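Local coordinates for protein SxtG (Microseira wollei, PDB 6U1R) that is an amidinotransferase of the saxitoxin biosynthetic pathway, probably transferring an amidino group to its acceptor through an enzyme-bound cysteine intermediate, at residues I41-P51 with S128-R136; V107-F115 with A162-Y170. All blocks are in the same frame, centred on the assembly; numbering follows the deposited sequence. Where two conformers were deposited one is given.

Contact 1 (I41-P51 with S128-R136)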
loop_
_atom_site.group_PDB
_atom_site.type_symbol
_atom_site.label_atom_id
_atom_site.label_comp_id
_atom_site.label_asym_id
_atom_site.label_seq_id
_atom_site.Cartn_x
_atom_site.Cartn_y
_atom_site.Cartn_z
ATOM N N ILE A 41 10.830 11.810 -13.454
ATOM C CA ILE A 41 10.552 12.654 -12.289
ATOM C C ILE A 41 11.888 12.987 -11.646
ATOM O O ILE A 41 12.717 12.095 -11.438
ATOM C CB ILE A 41 9.623 11.945 -11.281
ATOM C CG1 ILE A 41 8.309 11.531 -11.966
ATOM C CG2 ILE A 41 9.387 12.841 -10.061
ATOM C CD1 ILE A 41 7.306 10.736 -11.077
ATOM N N VAL A 42 12.113 14.260 -11.338
ATOM C CA VAL A 42 13.332 14.683 -10.652
ATOM C C VAL A 42 12.943 15.193 -9.272
ATOM O O VAL A 42 11.893 15.821 -9.106
ATOM C CB VAL A 42 14.111 15.737 -11.465
ATOM C CG1 VAL A 42 15.359 16.173 -10.753
ATOM C CG2 VAL A 42 14.526 15.146 -12.814
ATOM N N GLY A 43 13.774 14.900 -8.280
ATOM C CA GLY A 43 13.494 15.274 -6.914
ATOM C C GLY A 43 13.613 16.778 -6.659
ATOM O O GLY A 43 13.942 17.588 -7.532
ATOM N N SER A 44 13.321 17.141 -5.416
ATOM C CA SER A 44 13.384 18.522 -4.951
ATOM C C SER A 44 14.022 18.549 -3.572
ATOM O O SER A 44 13.754 17.669 -2.747
ATOM C CB SER A 44 11.983 19.154 -4.891
ATOM O OG SER A 44 11.976 20.326 -4.089
ATOM N N VAL A 45 14.871 19.550 -3.320
ATOM C CA VAL A 45 15.488 19.714 -2.009
ATOM C C VAL A 45 14.796 20.766 -1.160
ATOM O O VAL A 45 15.176 20.954 0.000
ATOM C CB VAL A 45 16.985 20.058 -2.120
ATOM C CG1 VAL A 45 17.754 18.876 -2.618
ATOM C CG2 VAL A 45 17.204 21.262 -3.050
ATOM N N GLU A 46 13.809 21.472 -1.690
ATOM C CA GLU A 46 13.145 22.522 -0.923
ATOM C C GLU A 46 12.391 21.929 0.264
ATOM O O GLU A 46 11.756 20.873 0.143
ATOM C CB GLU A 46 12.192 23.287 -1.825
ATOM C CG GLU A 46 12.892 23.962 -3.012
ATOM C CD GLU A 46 12.058 25.064 -3.622
ATOM O OE1 GLU A 46 11.479 24.841 -4.703
ATOM O OE2 GLU A 46 11.986 26.149 -3.007
ATOM N N GLY A 47 12.468 22.602 1.412
ATOM C CA GLY A 47 11.782 22.182 2.628
ATOM C C GLY A 47 12.361 20.956 3.289
ATOM O O GLY A 47 11.726 20.401 4.196
ATOM N N ALA A 48 13.543 20.525 2.852
ATOM C CA ALA A 48 14.147 19.276 3.294
ATOM C C ALA A 48 14.527 19.323 4.777
ATOM O O ALA A 48 15.001 20.343 5.280
ATOM C CB ALA A 48 15.380 18.972 2.441
ATOM N N MET A 49 14.295 18.201 5.466
ATOM C CA MET A 49 14.610 17.994 6.874
ATOM C C MET A 49 15.698 16.940 6.997
ATOM O O MET A 49 15.704 15.963 6.248
ATOM C CB MET A 49 13.373 17.526 7.656
ATOM C CG MET A 49 12.142 18.416 7.474
ATOM S SD MET A 49 12.350 20.055 8.191
ATOM C CE MET A 49 12.465 19.651 9.920
ATOM N N LEU A 50 16.614 17.126 7.944
ATOM C CA LEU A 50 17.710 16.182 8.101
ATOM C C LEU A 50 17.187 14.771 8.395
ATOM O O LEU A 50 16.125 14.601 9.010
ATOM C CB LEU A 50 18.636 16.628 9.236
ATOM C CG LEU A 50 19.455 17.904 9.055
ATOM C CD1 LEU A 50 20.263 18.176 10.339
ATOM C CD2 LEU A 50 20.377 17.782 7.835
ATOM N N PRO A 51 17.932 13.739 7.979
ATOM C CA PRO A 51 17.605 12.372 8.386
ATOM C C PRO A 51 17.594 12.252 9.901
ATOM O O PRO A 51 18.349 12.933 10.597
ATOM C CB PRO A 51 18.748 11.536 7.787
ATOM C CG PRO A 51 19.396 12.387 6.796
ATOM C CD PRO A 51 19.196 13.804 7.236
ATOM N N SER A 128 9.189 15.037 12.199
ATOM C CA SER A 128 9.108 15.555 10.839
ATOM C C SER A 128 9.240 14.389 9.867
ATOM O O SER A 128 9.574 13.262 10.246
ATOM C CB SER A 128 10.203 16.591 10.550
ATOM O OG SER A 128 11.486 15.973 10.507
ATOM N N GLY A 129 8.992 14.684 8.607
ATOM C CA GLY A 129 9.423 13.820 7.531
ATOM C C GLY A 129 10.874 14.052 7.168
ATOM O O GLY A 129 11.670 14.581 7.955
ATOM N N PHE A 130 11.217 13.642 5.935
ATOM C CA PHE A 130 12.574 13.761 5.407
ATOM C C PHE A 130 12.534 14.800 4.297
ATOM O O PHE A 130 12.582 16.013 4.587
ATOM C CB PHE A 130 13.090 12.370 4.973
ATOM C CG PHE A 130 14.472 12.369 4.303
ATOM C CD1 PHE A 130 15.505 13.159 4.781
ATOM C CD2 PHE A 130 14.726 11.543 3.204
ATOM C CE1 PHE A 130 16.765 13.154 4.174
ATOM C CE2 PHE A 130 16.007 11.515 2.591
ATOM C CZ PHE A 130 17.015 12.321 3.075
ATOM N N CYS A 131 12.360 14.408 3.036
ATOM C CA CYS A 131 12.379 15.331 1.897
ATOM C C CYS A 131 11.979 14.545 0.646
ATOM O O CYS A 131 11.751 13.328 0.691
ATOM C CB CYS A 131 13.759 15.997 1.733
ATOM S SG CYS A 131 15.099 14.927 1.189
ATOM N N ALA A 132 11.911 15.244 -0.485
ATOM C CA ALA A 132 11.585 14.610 -1.759
ATOM C C ALA A 132 12.766 14.662 -2.727
ATOM O O ALA A 132 12.586 14.764 -3.942
ATOM C CB ALA A 132 10.346 15.252 -2.383
ATOM N N ALA A 133 13.984 14.539 -2.201
ATOM C CA ALA A 133 15.183 14.569 -3.026
ATOM C C ALA A 133 15.427 13.251 -3.758
ATOM O O ALA A 133 16.103 13.249 -4.794
ATOM C CB ALA A 133 16.403 14.923 -2.161
ATOM N N ASN A 134 14.866 12.135 -3.285
ATOM C CA ASN A 134 15.220 10.802 -3.787
ATOM C C ASN A 134 13.979 10.034 -4.232
ATOM O O ASN A 134 13.565 9.078 -3.566
ATOM C CB ASN A 134 15.947 9.996 -2.709
ATOM C CG ASN A 134 17.241 10.640 -2.237
ATOM O OD1 ASN A 134 18.281 10.461 -2.853
ATOM N ND2 ASN A 134 17.188 11.362 -1.133
ATOM N N PRO A 135 13.377 10.397 -5.372
ATOM C CA PRO A 135 12.249 9.600 -5.889
ATOM C C PRO A 135 12.558 8.109 -6.026
ATOM O O PRO A 135 11.652 7.265 -5.880
ATOM C CB PRO A 135 11.966 10.218 -7.272
ATOM C CG PRO A 135 12.768 11.440 -7.366
ATOM C CD PRO A 135 13.813 11.444 -6.307
ATOM N N ARG A 136 13.817 7.767 -6.324
ATOM C CA ARG A 136 14.209 6.378 -6.546
ATOM C C ARG A 136 13.982 5.508 -5.308
ATOM O O ARG A 136 13.820 4.289 -5.427
ATOM C CB ARG A 136 15.690 6.331 -6.960
ATOM C CG ARG A 136 16.241 4.967 -7.371
ATOM C CD ARG A 136 15.857 4.560 -8.782
ATOM N NE ARG A 136 16.229 5.565 -9.784
ATOM C CZ ARG A 136 16.009 5.426 -11.090
ATOM N NH1 ARG A 136 15.485 4.298 -11.560
ATOM N NH2 ARG A 136 16.336 6.393 -11.931
HETATM O O HOH W 1 12.528 18.131 -0.520
HETATM O O HOH W 2 13.976 12.895 8.591
#
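The phenyl ring of F130 meets M49 at its edge, where M49 O lies near the ring plane, 3.2 Å from F130 CD1. P51 comes obliquely, its CG 3.8 Å from F130 CE1. One face is taken by C131 SG of the ring's own segment, 3.6 Å above the plane and over the centre. With F130 CG anti to the backbone N (chi1 176°), the ring swings back toward M49 and P51, although the CB bond leaves away from 41-51.

Backbone bonds hold the two loops together. M49 N donates to F130 O at 2.9 Å, and S44 N donates to A132 O. Between these bonds a water donates to S44 O and E46 O and accepts from A132 N; a second joins L50 O to G129 O. I41 and V42 end strand 37-42, the middle strand of a three-stranded mixed sheet, in keeping with the alpha/beta-propeller fold of amidinotransferases; the chain then makes a type II turn from V45 to A48, with G47 at positive phi, and S44 OG accepts from E46 N in an ST turn.

Packing is tight where A48 CB meets C131 CB at 3.5 Å. The bent M49 chain lies along S128 and G129, its CE 3.9 Å from S128 OG, a hydroxyl that donates to G129 O. At the strand end P135 CG rests 3.7 Å from G43 N. The side chain of P135 is about 6 Å from that of C368, the predicted amidino-cysteine, and R136 reaches D372 by a salt bridge.

Contact 2 (V107-F115 with A162-Y170). With FMT (formic acid), chain C.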
loop_
_atom_site.group_PDB
_atom_site.type_symbol
_atom_site.label_atom_id
_atom_site.label_comp_id
_atom_site.label_asym_id
_atom_site.label_seq_id
_atom_site.Cartn_x
_atom_site.Cartn_y
_atom_site.Cartn_z
ATOM N N VAL A 107 11.100 16.525 -18.219
ATOM C CA VAL A 107 11.375 16.499 -16.781
ATOM C C VAL A 107 10.137 16.959 -16.026
ATOM O O VAL A 107 9.581 18.022 -16.327
ATOM C CB VAL A 107 12.591 17.373 -16.432
ATOM C CG1 VAL A 107 12.755 17.543 -14.887
ATOM C CG2 VAL A 107 13.831 16.750 -17.028
ATOM N N ARG A 108 9.705 16.161 -15.051
ATOM C CA ARG A 108 8.639 16.539 -14.131
ATOM C C ARG A 108 9.274 16.877 -12.786
ATOM O O ARG A 108 9.834 15.997 -12.120
ATOM C CB ARG A 108 7.609 15.418 -13.979
ATOM C CG ARG A 108 7.140 14.761 -15.255
ATOM C CD ARG A 108 6.525 15.741 -16.260
ATOM N NE ARG A 108 5.262 16.328 -15.798
ATOM C CZ ARG A 108 4.068 15.758 -15.912
ATOM N NH1 ARG A 108 3.924 14.563 -16.465
ATOM N NH2 ARG A 108 3.000 16.388 -15.444
ATOM N N ARG A 109 9.180 18.147 -12.382
ATOM C CA ARG A 109 9.776 18.620 -11.136
ATOM C C ARG A 109 8.770 18.439 -10.011
ATOM O O ARG A 109 7.701 19.053 -10.033
ATOM C CB ARG A 109 10.170 20.093 -11.222
ATOM C CG ARG A 109 11.332 20.417 -12.114
ATOM C CD ARG A 109 11.430 21.939 -12.269
ATOM N NE ARG A 109 12.529 22.385 -13.128
ATOM C CZ ARG A 109 13.659 22.939 -12.696
ATOM N NH1 ARG A 109 13.898 23.112 -11.395
ATOM N NH2 ARG A 109 14.567 23.332 -13.577
ATOM N N VAL A 110 9.104 17.605 -9.029
ATOM C CA VAL A 110 8.213 17.450 -7.890
ATOM C C VAL A 110 8.251 18.731 -7.065
ATOM O O VAL A 110 9.313 19.352 -6.887
ATOM C CB VAL A 110 8.591 16.221 -7.042
ATOM C CG1 VAL A 110 9.825 16.486 -6.240
ATOM C CG2 VAL A 110 7.449 15.847 -6.123
ATOM N N LYS A 111 7.053 19.168 -6.595
ATOM C CA LYS A 111 6.906 20.344 -5.742
ATOM C C LYS A 111 7.036 19.951 -4.275
ATOM O O LYS A 111 6.455 18.944 -3.853
ATOM C CB LYS A 111 5.544 21.004 -5.943
ATOM C CG LYS A 111 5.162 21.268 -7.390
ATOM C CD LYS A 111 3.652 21.525 -7.524
ATOM C CE LYS A 111 3.328 22.292 -8.789
ATOM N NZ LYS A 111 4.219 21.923 -9.942
ATOM N N PRO A 112 7.761 20.735 -3.474
ATOM C CA PRO A 112 7.856 20.433 -2.043
ATOM C C PRO A 112 6.495 20.476 -1.363
ATOM O O PRO A 112 5.535 21.082 -1.843
ATOM C CB PRO A 112 8.782 21.534 -1.505
ATOM C CG PRO A 112 8.659 22.655 -2.507
ATOM C CD PRO A 112 8.504 21.961 -3.823
ATOM N N VAL A 113 6.421 19.779 -0.239
ATOM C CA VAL A 113 5.262 19.785 0.642
ATOM C C VAL A 113 5.798 20.054 2.045
ATOM O O VAL A 113 6.976 20.395 2.201
ATOM C CB VAL A 113 4.490 18.457 0.534
ATOM C CG1 VAL A 113 3.869 18.312 -0.856
ATOM C CG2 VAL A 113 5.417 17.269 0.787
ATOM N N ASP A 114 4.957 19.912 3.073
ATOM C CA ASP A 114 5.344 20.253 4.449
ATOM C C ASP A 114 6.120 19.108 5.102
ATOM O O ASP A 114 5.619 18.392 5.982
ATOM C CB ASP A 114 4.118 20.565 5.300
ATOM C CG ASP A 114 3.417 21.847 4.901
ATOM O OD1 ASP A 114 4.025 22.695 4.204
ATOM O OD2 ASP A 114 2.249 22.006 5.328
ATOM N N PHE A 115 7.396 18.981 4.746
ATOM C CA PHE A 115 8.212 17.976 5.425
ATOM C C PHE A 115 8.473 18.332 6.881
ATOM O O PHE A 115 8.796 17.440 7.677
ATOM C CB PHE A 115 9.531 17.758 4.667
ATOM C CG PHE A 115 9.326 17.166 3.314
ATOM C CD1 PHE A 115 8.955 15.830 3.182
ATOM C CD2 PHE A 115 9.450 17.943 2.176
ATOM C CE1 PHE A 115 8.717 15.280 1.935
ATOM C CE2 PHE A 115 9.215 17.387 0.921
ATOM C CZ PHE A 115 8.840 16.065 0.812
ATOM N N ALA A 162 4.305 14.093 -1.915
ATOM C CA ALA A 162 4.692 15.129 -2.879
ATOM C C ALA A 162 4.469 14.694 -4.322
ATOM O O ALA A 162 4.338 15.556 -5.208
ATOM C CB ALA A 162 6.156 15.524 -2.687
ATOM N N TYR A 163 4.371 13.388 -4.565
ATOM C CA TYR A 163 4.240 12.813 -5.895
ATOM C C TYR A 163 2.809 12.483 -6.306
ATOM O O TYR A 163 2.603 12.007 -7.420
ATOM C CB TYR A 163 5.067 11.533 -5.979
ATOM C CG TYR A 163 6.517 11.718 -5.605
ATOM C CD1 TYR A 163 6.926 11.665 -4.283
ATOM C CD2 TYR A 163 7.483 11.941 -6.581
ATOM C CE1 TYR A 163 8.245 11.843 -3.934
ATOM C CE2 TYR A 163 8.792 12.102 -6.247
ATOM C CZ TYR A 163 9.175 12.060 -4.921
ATOM O OH TYR A 163 10.487 12.226 -4.611
ATOM N N ARG A 164 1.822 12.671 -5.431
ATOM C CA ARG A 164 0.494 12.144 -5.727
ATOM C C ARG A 164 -0.187 12.880 -6.885
ATOM O O ARG A 164 -0.988 12.272 -7.606
ATOM C CB ARG A 164 -0.376 12.184 -4.468
ATOM C CG ARG A 164 -0.099 11.020 -3.494
ATOM C CD ARG A 164 -0.302 9.627 -4.141
ATOM N NE ARG A 164 0.127 8.511 -3.271
ATOM C CZ ARG A 164 -0.570 8.122 -2.215
ATOM N NH1 ARG A 164 -1.679 8.767 -1.900
ATOM N NH2 ARG A 164 -0.173 7.109 -1.476
ATOM N N ASP A 165 0.094 14.167 -7.085
ATOM C CA ASP A 165 -0.418 14.840 -8.279
ATOM C C ASP A 165 0.029 14.115 -9.546
ATOM O O ASP A 165 -0.769 13.883 -10.462
ATOM C CB ASP A 165 0.059 16.293 -8.325
ATOM C CG ASP A 165 -0.670 17.193 -7.351
ATOM O OD1 ASP A 165 -1.822 16.888 -6.987
ATOM O OD2 ASP A 165 -0.087 18.227 -6.965
ATOM N N LEU A 166 1.323 13.788 -9.626
ATOM C CA LEU A 166 1.849 13.092 -10.792
ATOM C C LEU A 166 1.271 11.685 -10.908
ATOM O O LEU A 166 0.882 11.251 -12.000
ATOM C CB LEU A 166 3.378 13.052 -10.707
ATOM C CG LEU A 166 4.075 14.364 -11.083
ATOM C CD1 LEU A 166 5.504 14.364 -10.571
ATOM C CD2 LEU A 166 4.016 14.599 -12.605
ATOM N N LEU A 167 1.218 10.951 -9.794
ATOM C CA LEU A 167 0.693 9.589 -9.826
ATOM C C LEU A 167 -0.753 9.549 -10.320
ATOM O O LEU A 167 -1.110 8.699 -11.145
ATOM C CB LEU A 167 0.829 8.960 -8.432
ATOM C CG LEU A 167 2.297 8.744 -7.986
ATOM C CD1 LEU A 167 2.457 8.574 -6.460
ATOM C CD2 LEU A 167 2.878 7.546 -8.677
ATOM N N LYS A 168 -1.606 10.456 -9.830
ATOM C CA LYS A 168 -2.995 10.450 -10.283
ATOM C C LYS A 168 -3.090 10.816 -11.768
ATOM O O LYS A 168 -3.904 10.243 -12.492
ATOM C CB LYS A 168 -3.842 11.381 -9.395
ATOM C CG LYS A 168 -4.057 10.811 -7.986
ATOM C CD LYS A 168 -5.040 11.622 -7.118
ATOM C CE LYS A 168 -4.528 13.024 -6.849
ATOM N NZ LYS A 168 -5.161 13.668 -5.658
ATOM N N GLU A 169 -2.237 11.735 -12.243
ATOM C CA GLU A 169 -2.164 12.028 -13.674
ATOM C C GLU A 169 -1.822 10.776 -14.474
ATOM O O GLU A 169 -2.480 10.462 -15.472
ATOM C CB GLU A 169 -1.125 13.124 -13.944
ATOM C CG GLU A 169 -0.845 13.349 -15.445
ATOM C CD GLU A 169 0.319 14.275 -15.723
ATOM O OE1 GLU A 169 0.512 15.252 -14.965
ATOM O OE2 GLU A 169 1.030 14.004 -16.725
ATOM N N TYR A 170 -0.772 10.054 -14.062
ATOM C CA TYR A 170 -0.377 8.853 -14.792
ATOM C C TYR A 170 -1.460 7.783 -14.734
ATOM O O TYR A 170 -1.693 7.065 -15.714
ATOM C CB TYR A 170 0.937 8.309 -14.226
ATOM C CG TYR A 170 2.145 9.184 -14.443
ATOM C CD1 TYR A 170 2.343 9.877 -15.634
ATOM C CD2 TYR A 170 3.124 9.284 -13.462
ATOM C CE1 TYR A 170 3.478 10.676 -15.814
ATOM C CE2 TYR A 170 4.244 10.061 -13.640
ATOM C CZ TYR A 170 4.424 10.747 -14.812
ATOM O OH TYR A 170 5.556 11.519 -14.944
HETATM C C FMT C . 1.239 18.416 2.543
HETATM O O1 FMT C . 0.857 18.344 1.380
HETATM O O2 FMT C . 1.964 19.345 2.870
HETATM O O HOH W 3 3.833 18.314 -5.048
#
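R108 and E169 form an end-on, two-nitrogen salt bridge between edge strand 106-109 and helix 164-172, which packs beside the three-stranded mixed sheet. The axes of strand segment 107-109 and helix segment 164-170 approach to 10.6 Å, with N-to-C directions 136° apart, nearer antiparallel than parallel but clearly oblique.

Among the charged contacts, R108 NH2 donates to the syn lone pair of E169 OE1 at 2.8 Å, while R108 NH1 gives a 3.0 Å bond to E169 OE2, met 32° out of the carboxylate plane. Both oxygens stay close to the guanidinium plane. R108 NH1 also forms a salt bridge with E39, whose carboxylate is hydrogen-bonded by Y170 OH; this shared partner would help fix the rotation of the guanidinium.

The apolar contacts begin on that same group: L166 CD2 sits over the centre of one guanidinium face, 3.5 Å from R108 CZ. Farther along, V110 CG2 is the branch turned onto the Y163 ring, making a CH-pi contact over one face, 4.1 Å from the centroid and 17° off the normal. The same methyl packs on A162 CB, which V113 CG2 also touches.

One water donates to both K111 O and A162 O, and a formic acid molecule, probably from the crystallisation liquor, accepts from D114 N through its O2 at 3.1 Å.

Overall arrangement
Contacts 1 and 2 share one sheet, since strands 37-42 and 106-109 are neighbours in it, and their centres lie 11 Å apart. Contact 1 is buried and contact 2 only partly so; the centre of contact 1 lies about 12 Å, and that of contact 2 about 18 Å, from the centre of the chain. Direct main-chain bonds cross contact 1, whereas a side-chain salt bridge spans contact 2; water bridges backbone carbonyls in both. Two probable backbone bonds tie them, V42 N to R108 O (3.0 Å) and G129 N to F115 O (2.9 Å). I41 also packs on L166 and Y170, so helix 164-172 serves both strands, while R164 and K168 reach the second subunit.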